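Local coordinates for probable cell division protein WhiA (Thermotoga maritima, PDB 3HYI) that probably binds DNA and takes part in cell division and chromosome segregation, pairing a degenerate LAGLIDADG homing-endonuclease domain with a helix-turn-helix domain, at residues A252-R257 and G267-L272; R230-I235 and M239-L244. One frame throughout, in Å; residues are numbered along the deposited sequence.

Contact 1: A252-R257 and G267-L272; sequences ALVRLR and GKKLNL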
loop_
_atom_site.group_PDB
_atom_site.type_symbol
_atom_site.label_atom_id
_atom_site.label_comp_id
_atom_site.label_asym_id
_atom_site.label_seq_id
_atom_site.Cartn_x
_atom_site.Cartn_y
_atom_site.Cartn_z
ATOM N N ALA A 252 27.234 1.195 -42.974
ATOM C CA ALA A 252 27.678 2.544 -43.336
ATOM C C ALA A 252 26.717 3.200 -44.322
ATOM O O ALA A 252 26.369 4.368 -44.166
ATOM C CB ALA A 252 29.085 2.503 -43.922
ATOM N N LEU A 253 26.291 2.441 -45.330
ATOM C CA LEU A 253 25.337 2.933 -46.326
ATOM C C LEU A 253 23.974 3.278 -45.718
ATOM O O LEU A 253 23.427 4.347 -45.983
ATOM C CB LEU A 253 25.149 1.904 -47.447
ATOM C CG LEU A 253 26.322 1.700 -48.412
ATOM C CD1 LEU A 253 25.992 0.601 -49.406
ATOM C CD2 LEU A 253 26.672 2.990 -49.136
ATOM N N VAL A 254 23.434 2.371 -44.910
ATOM C CA VAL A 254 22.121 2.569 -44.288
ATOM C C VAL A 254 22.099 3.788 -43.356
ATOM O O VAL A 254 21.137 4.554 -43.361
ATOM C CB VAL A 254 21.650 1.291 -43.537
ATOM C CG1 VAL A 254 20.584 1.616 -42.512
ATOM C CG2 VAL A 254 21.125 0.263 -44.530
ATOM N N ARG A 255 23.161 3.968 -42.572
ATOM C CA ARG A 255 23.303 5.159 -41.730
ATOM C C ARG A 255 23.339 6.435 -42.578
ATOM O O ARG A 255 22.654 7.408 -42.273
ATOM C CB ARG A 255 24.575 5.068 -40.879
ATOM C CG ARG A 255 24.920 6.328 -40.072
ATOM C CD ARG A 255 24.144 6.426 -38.763
ATOM N NE ARG A 255 22.764 6.873 -38.937
ATOM C CZ ARG A 255 21.885 7.029 -37.949
ATOM N NH1 ARG A 255 22.211 6.770 -36.688
ATOM N NH2 ARG A 255 20.661 7.445 -38.228
ATOM N N LEU A 256 24.143 6.415 -43.637
ATOM C CA LEU A 256 24.356 7.594 -44.478
ATOM C C LEU A 256 23.092 7.969 -45.251
ATOM O O LEU A 256 22.817 9.152 -45.467
ATOM C CB LEU A 256 25.520 7.352 -45.451
ATOM C CG LEU A 256 26.288 8.588 -45.921
ATOM C CD1 LEU A 256 26.990 9.257 -44.745
ATOM C CD2 LEU A 256 27.295 8.213 -46.997
ATOM N N ARG A 257 22.325 6.959 -45.653
ATOM C CA ARG A 257 21.082 7.174 -46.389
ATOM C C ARG A 257 19.904 7.476 -45.462
ATOM O O ARG A 257 18.894 8.028 -45.904
ATOM C CB ARG A 257 20.769 5.959 -47.267
ATOM C CG ARG A 257 21.762 5.765 -48.410
ATOM C CD ARG A 257 21.417 4.560 -49.272
ATOM N NE ARG A 257 22.463 4.284 -50.257
ATOM N N GLY A 267 18.710 -0.768 -37.557
ATOM C CA GLY A 267 18.893 -2.210 -37.413
ATOM C C GLY A 267 17.826 -3.012 -38.130
ATOM O O GLY A 267 18.130 -3.988 -38.812
ATOM N N LYS A 268 16.573 -2.591 -37.981
ATOM C CA LYS A 268 15.444 -3.257 -38.631
ATOM C C LYS A 268 15.659 -3.383 -40.146
ATOM O O LYS A 268 15.289 -4.390 -40.746
ATOM C CB LYS A 268 14.140 -2.501 -38.343
ATOM C CG LYS A 268 12.901 -3.375 -38.358
ATOM C CD LYS A 268 11.647 -2.575 -38.022
ATOM N N LYS A 269 16.278 -2.367 -40.745
ATOM C CA LYS A 269 16.539 -2.354 -42.186
ATOM C C LYS A 269 17.567 -3.393 -42.656
ATOM O O LYS A 269 17.641 -3.676 -43.852
ATOM C CB LYS A 269 16.974 -0.955 -42.636
ATOM C CG LYS A 269 15.878 0.094 -42.509
ATOM C CD LYS A 269 16.352 1.464 -42.954
ATOM C CE LYS A 269 15.203 2.457 -43.010
ATOM N NZ LYS A 269 14.324 2.247 -44.190
ATOM N N LEU A 270 18.348 -3.951 -41.731
ATOM C CA LEU A 270 19.333 -4.988 -42.057
ATOM C C LEU A 270 19.127 -6.286 -41.255
ATOM O O LEU A 270 20.040 -7.108 -41.168
ATOM C CB LEU A 270 20.751 -4.451 -41.808
ATOM C CG LEU A 270 21.215 -3.247 -42.638
ATOM C CD1 LEU A 270 22.536 -2.720 -42.103
ATOM C CD2 LEU A 270 21.341 -3.605 -44.118
ATOM N N ASN A 271 17.932 -6.479 -40.692
ATOM C CA ASN A 271 17.658 -7.612 -39.790
ATOM C C ASN A 271 18.691 -7.726 -38.656
ATOM O O ASN A 271 19.107 -8.825 -38.285
ATOM C CB ASN A 271 17.563 -8.938 -40.575
ATOM C CG ASN A 271 16.198 -9.153 -41.226
ATOM O OD1 ASN A 271 15.201 -8.538 -40.841
ATOM N ND2 ASN A 271 16.149 -10.050 -42.207
ATOM N N LEU A 272 19.099 -6.579 -38.118
ATOM C CA LEU A 272 20.037 -6.520 -36.997
ATOM C C LEU A 272 19.356 -5.875 -35.799
ATOM O O LEU A 272 18.501 -5.003 -35.957
ATOM C CB LEU A 272 21.273 -5.692 -37.363
ATOM C CG LEU A 272 22.209 -6.202 -38.459
ATOM C CD1 LEU A 272 23.347 -5.214 -38.658
ATOM C CD2 LEU A 272 22.751 -7.588 -38.131
#

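Contact 2: R230-I235 and M239-L244; sequences RAIELI and MGLENL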
loop_
_atom_site.group_PDB
_atom_site.type_symbol
_atom_site.label_atom_id
_atom_site.label_comp_id
_atom_site.label_asym_id
_atom_site.label_seq_id
_atom_site.Cartn_x
_atom_site.Cartn_y
_atom_site.Cartn_z
ATOM N N ARG A 230 30.120 11.325 -39.559
ATOM C CA ARG A 230 31.477 11.829 -39.807
ATOM C C ARG A 230 32.476 10.703 -40.107
ATOM O O ARG A 230 33.281 10.813 -41.034
ATOM C CB ARG A 230 31.971 12.652 -38.613
ATOM C CG ARG A 230 33.228 13.459 -38.898
ATOM N N ALA A 231 32.416 9.627 -39.326
ATOM C CA ALA A 231 33.291 8.464 -39.529
ATOM C C ALA A 231 33.068 7.812 -40.895
ATOM O O ALA A 231 34.018 7.439 -41.578
ATOM C CB ALA A 231 33.077 7.438 -38.418
ATOM N N ILE A 232 31.803 7.682 -41.285
ATOM C CA ILE A 232 31.443 7.112 -42.582
ATOM C C ILE A 232 31.918 7.997 -43.736
ATOM O O ILE A 232 32.375 7.490 -44.761
ATOM C CB ILE A 232 29.917 6.899 -42.687
ATOM C CG1 ILE A 232 29.470 5.817 -41.700
ATOM C CG2 ILE A 232 29.519 6.495 -44.095
ATOM C CD1 ILE A 232 27.990 5.787 -41.476
ATOM N N GLU A 233 31.817 9.314 -43.557
ATOM C CA GLU A 233 32.226 10.281 -44.582
ATOM C C GLU A 233 33.733 10.223 -44.827
ATOM O O GLU A 233 34.180 10.281 -45.970
ATOM C CB GLU A 233 31.844 11.714 -44.183
ATOM C CG GLU A 233 30.360 11.958 -43.882
ATOM C CD GLU A 233 29.507 12.169 -45.113
ATOM O OE1 GLU A 233 29.840 11.608 -46.181
ATOM O OE2 GLU A 233 28.489 12.893 -45.004
ATOM N N LEU A 234 34.508 10.132 -43.749
ATOM C CA LEU A 234 35.969 10.037 -43.841
ATOM C C LEU A 234 36.406 8.785 -44.595
ATOM O O LEU A 234 37.285 8.848 -45.456
ATOM C CB LEU A 234 36.599 10.038 -42.444
ATOM C CG LEU A 234 36.595 11.372 -41.696
ATOM C CD1 LEU A 234 36.931 11.160 -40.231
ATOM C CD2 LEU A 234 37.573 12.354 -42.330
ATOM N N ILE A 235 35.785 7.655 -44.264
ATOM C CA ILE A 235 36.081 6.373 -44.907
ATOM C C ILE A 235 35.715 6.414 -46.387
ATOM O O ILE A 235 36.465 5.923 -47.234
ATOM C CB ILE A 235 35.311 5.209 -44.233
ATOM C CG1 ILE A 235 35.841 4.958 -42.820
ATOM C CG2 ILE A 235 35.425 3.928 -45.057
ATOM C CD1 ILE A 235 34.949 4.051 -41.995
ATOM N N MET A 239 39.089 5.774 -48.395
ATOM C CA MET A 239 39.248 4.389 -48.880
ATOM C C MET A 239 38.054 3.835 -49.667
ATOM O O MET A 239 38.197 2.843 -50.378
ATOM C CB MET A 239 39.571 3.441 -47.717
ATOM C CG MET A 239 38.493 3.328 -46.650
ATOM S SD MET A 239 38.860 2.040 -45.431
ATOM C CE MET A 239 38.218 0.596 -46.270
ATOM N N GLY A 240 36.889 4.463 -49.536
ATOM C CA GLY A 240 35.674 3.980 -50.183
ATOM C C GLY A 240 34.962 2.954 -49.323
ATOM O O GLY A 240 35.589 2.045 -48.772
ATOM N N LEU A 241 33.643 3.097 -49.221
ATOM C CA LEU A 241 32.813 2.199 -48.416
ATOM C C LEU A 241 32.744 0.804 -49.020
ATOM O O LEU A 241 32.585 -0.180 -48.301
ATOM C CB LEU A 241 31.395 2.754 -48.280
ATOM C CG LEU A 241 31.274 4.141 -47.653
ATOM C CD1 LEU A 241 29.813 4.537 -47.580
ATOM C CD2 LEU A 241 31.916 4.169 -46.267
ATOM N N GLU A 242 32.859 0.731 -50.344
ATOM C CA GLU A 242 32.935 -0.550 -51.049
ATOM C C GLU A 242 34.117 -1.405 -50.585
ATOM O O GLU A 242 34.125 -2.619 -50.795
ATOM C CB GLU A 242 33.001 -0.344 -52.572
ATOM C CG GLU A 242 34.197 0.474 -53.082
ATOM C CD GLU A 242 33.941 1.975 -53.103
ATOM O OE1 GLU A 242 33.121 2.463 -52.297
ATOM O OE2 GLU A 242 34.569 2.667 -53.932
ATOM N N ASN A 243 35.106 -0.768 -49.958
ATOM C CA ASN A 243 36.296 -1.457 -49.475
ATOM C C ASN A 243 36.279 -1.726 -47.966
ATOM O O ASN A 243 37.315 -2.034 -47.369
ATOM C CB ASN A 243 37.536 -0.663 -49.885
ATOM C CG ASN A 243 37.606 -0.445 -51.389
ATOM O OD1 ASN A 243 37.465 -1.389 -52.167
ATOM N ND2 ASN A 243 37.815 0.798 -51.806
ATOM N N LEU A 244 35.097 -1.618 -47.360
ATOM C CA LEU A 244 34.875 -2.113 -46.006
ATOM C C LEU A 244 34.472 -3.581 -46.081
ATOM O O LEU A 244 33.987 -4.033 -47.122
ATOM C CB LEU A 244 33.760 -1.327 -45.310
ATOM C CG LEU A 244 34.096 0.094 -44.856
ATOM C CD1 LEU A 244 32.834 0.826 -44.438
ATOM C CD2 LEU A 244 35.105 0.070 -43.717
#

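Contact 1: A252-R257 and G267-L272
Val254 and Leu270 make the close part of this small contact. The CG2 methyl of Val254 lies against the branch of Leu270, 3.9 Å from its CD2 and 4.0 Å from Leu270 CG. The methyl therefore rests on the fork as a whole, while the two side chains, each starting toward the other segment, slide past one another in opposite directions. In Val254 the methyl CG1 stands anti to the backbone N (chi1 160°), which leaves CG2 beside that nitrogen and facing Leu270.

The other half is loose. Val254 CG1 comes no nearer than 4.3 Å to Lys269 CD, along the aliphatic part of an exposed lysine that sets out toward the helix but whose end leads away. Only 129 Å² is buried over both segments, the joining forces are apolar, and a bound sodium ion lies about 4 Å from the Val254 side chain.

The shape of 267-272 comes from its own backbone. A Schellman motif with Asn271 as its C-prime residue, at positive phi, ends the helix: Leu272 N reaches Gly267 O at 2.9 Å, and Asn271 N makes a weak bond to Lys268 O. Leu270 N also donates to Gly267 O, from the opposite face of the carbonyl plane, so two N-H groups grip that oxygen. Leu270, inside this turn, points toward Val254.

In the fold, 267-272 spans the end of helix 263-268 and the turn before helix 274-288, within the predicted helix-turn-helix motif. Helix 246-257 packs beside it: Val254 also touches Leu266 of helix 263-268, and on other faces Arg255 and Leu256 meet helix 207-238 while Ala252 meets Ile284 of helix 274-288.

Contact 2: R230-I235 and M239-L244
Ile235 carries this contact through both its carbonyl and its CG2 methyl, and the loop 239-244 folds back on each. The backbone bonds come first. Ile235 O accepts from Met239 N at 2.9 Å, with ordinary helical spacing (four residues on), and from Gly240 N at 2.8 Å, one residue further. The Gly240 bond is the more bent, with an N-H...O angle of 143° against 159° for Met239, and both donors sit tilted from the carbonyl plane. Met239 is where the chain leaves helical angles, and Gly240 continues with a positive phi, at backbone angles that would jam a CB against the carbonyl O of Met239.

The apolar contacts gather on Ile235 CG2. This methyl is anti to the backbone N (chi1 -68°, measured to CG1), and it meets Met239 CG at 3.5 Å, with the two side chains side by side and pointing the same way. Leu241 crosses Ile235 at about a right angle and brings its CD2 to 3.7 Å from Ile235 CG2. Leu244 closes from further off, its CG 4.1 Å from the same methyl. One turn earlier, Ile232 CG2 packs against both Leu241 methyls, again crossing at about a right angle, 4.0 Å from Leu241 CD2.

Within the loop, Asn243 ND2 donates to Met239 O, though the modelled separation is doubtfully short. Asn243 N to Gly240 O and Leu244 N to Leu241 O accompany the 3-10 turn at 241-242, after which Leu244 points toward the helix, where Ile287 of helix 274-288 also meets it.

The chemistry implies a helix end both bonded and covered: one carbonyl of its last turn, Ile235 O, is held by two N-H groups of the departing chain, while leucine and methionine side chains cover part of the two isoleucines.

Along the chain the contacts come in series, neither enclosing nor crossing the other. Contact 2 is met first: it folds the turn after the long helix 207-238 back on that helix's last turns, with only helical residues between, before the chain enters helix 246-257. Contact 1 then opens on that second helix and closes at the end of helix 263-268, in the turn that leads to helix 274-288. The two are joined physically as well: Ile232 CD1 packs 3.4 Å from Arg255 CG, and Leu253 CD2 lies 3.8 Å from Leu241 CD1. Together with these bridging contacts they join helix 207-238, its following loop, helix 246-257 and the end of helix 263-268, remote from the LAGLIDADG-like part.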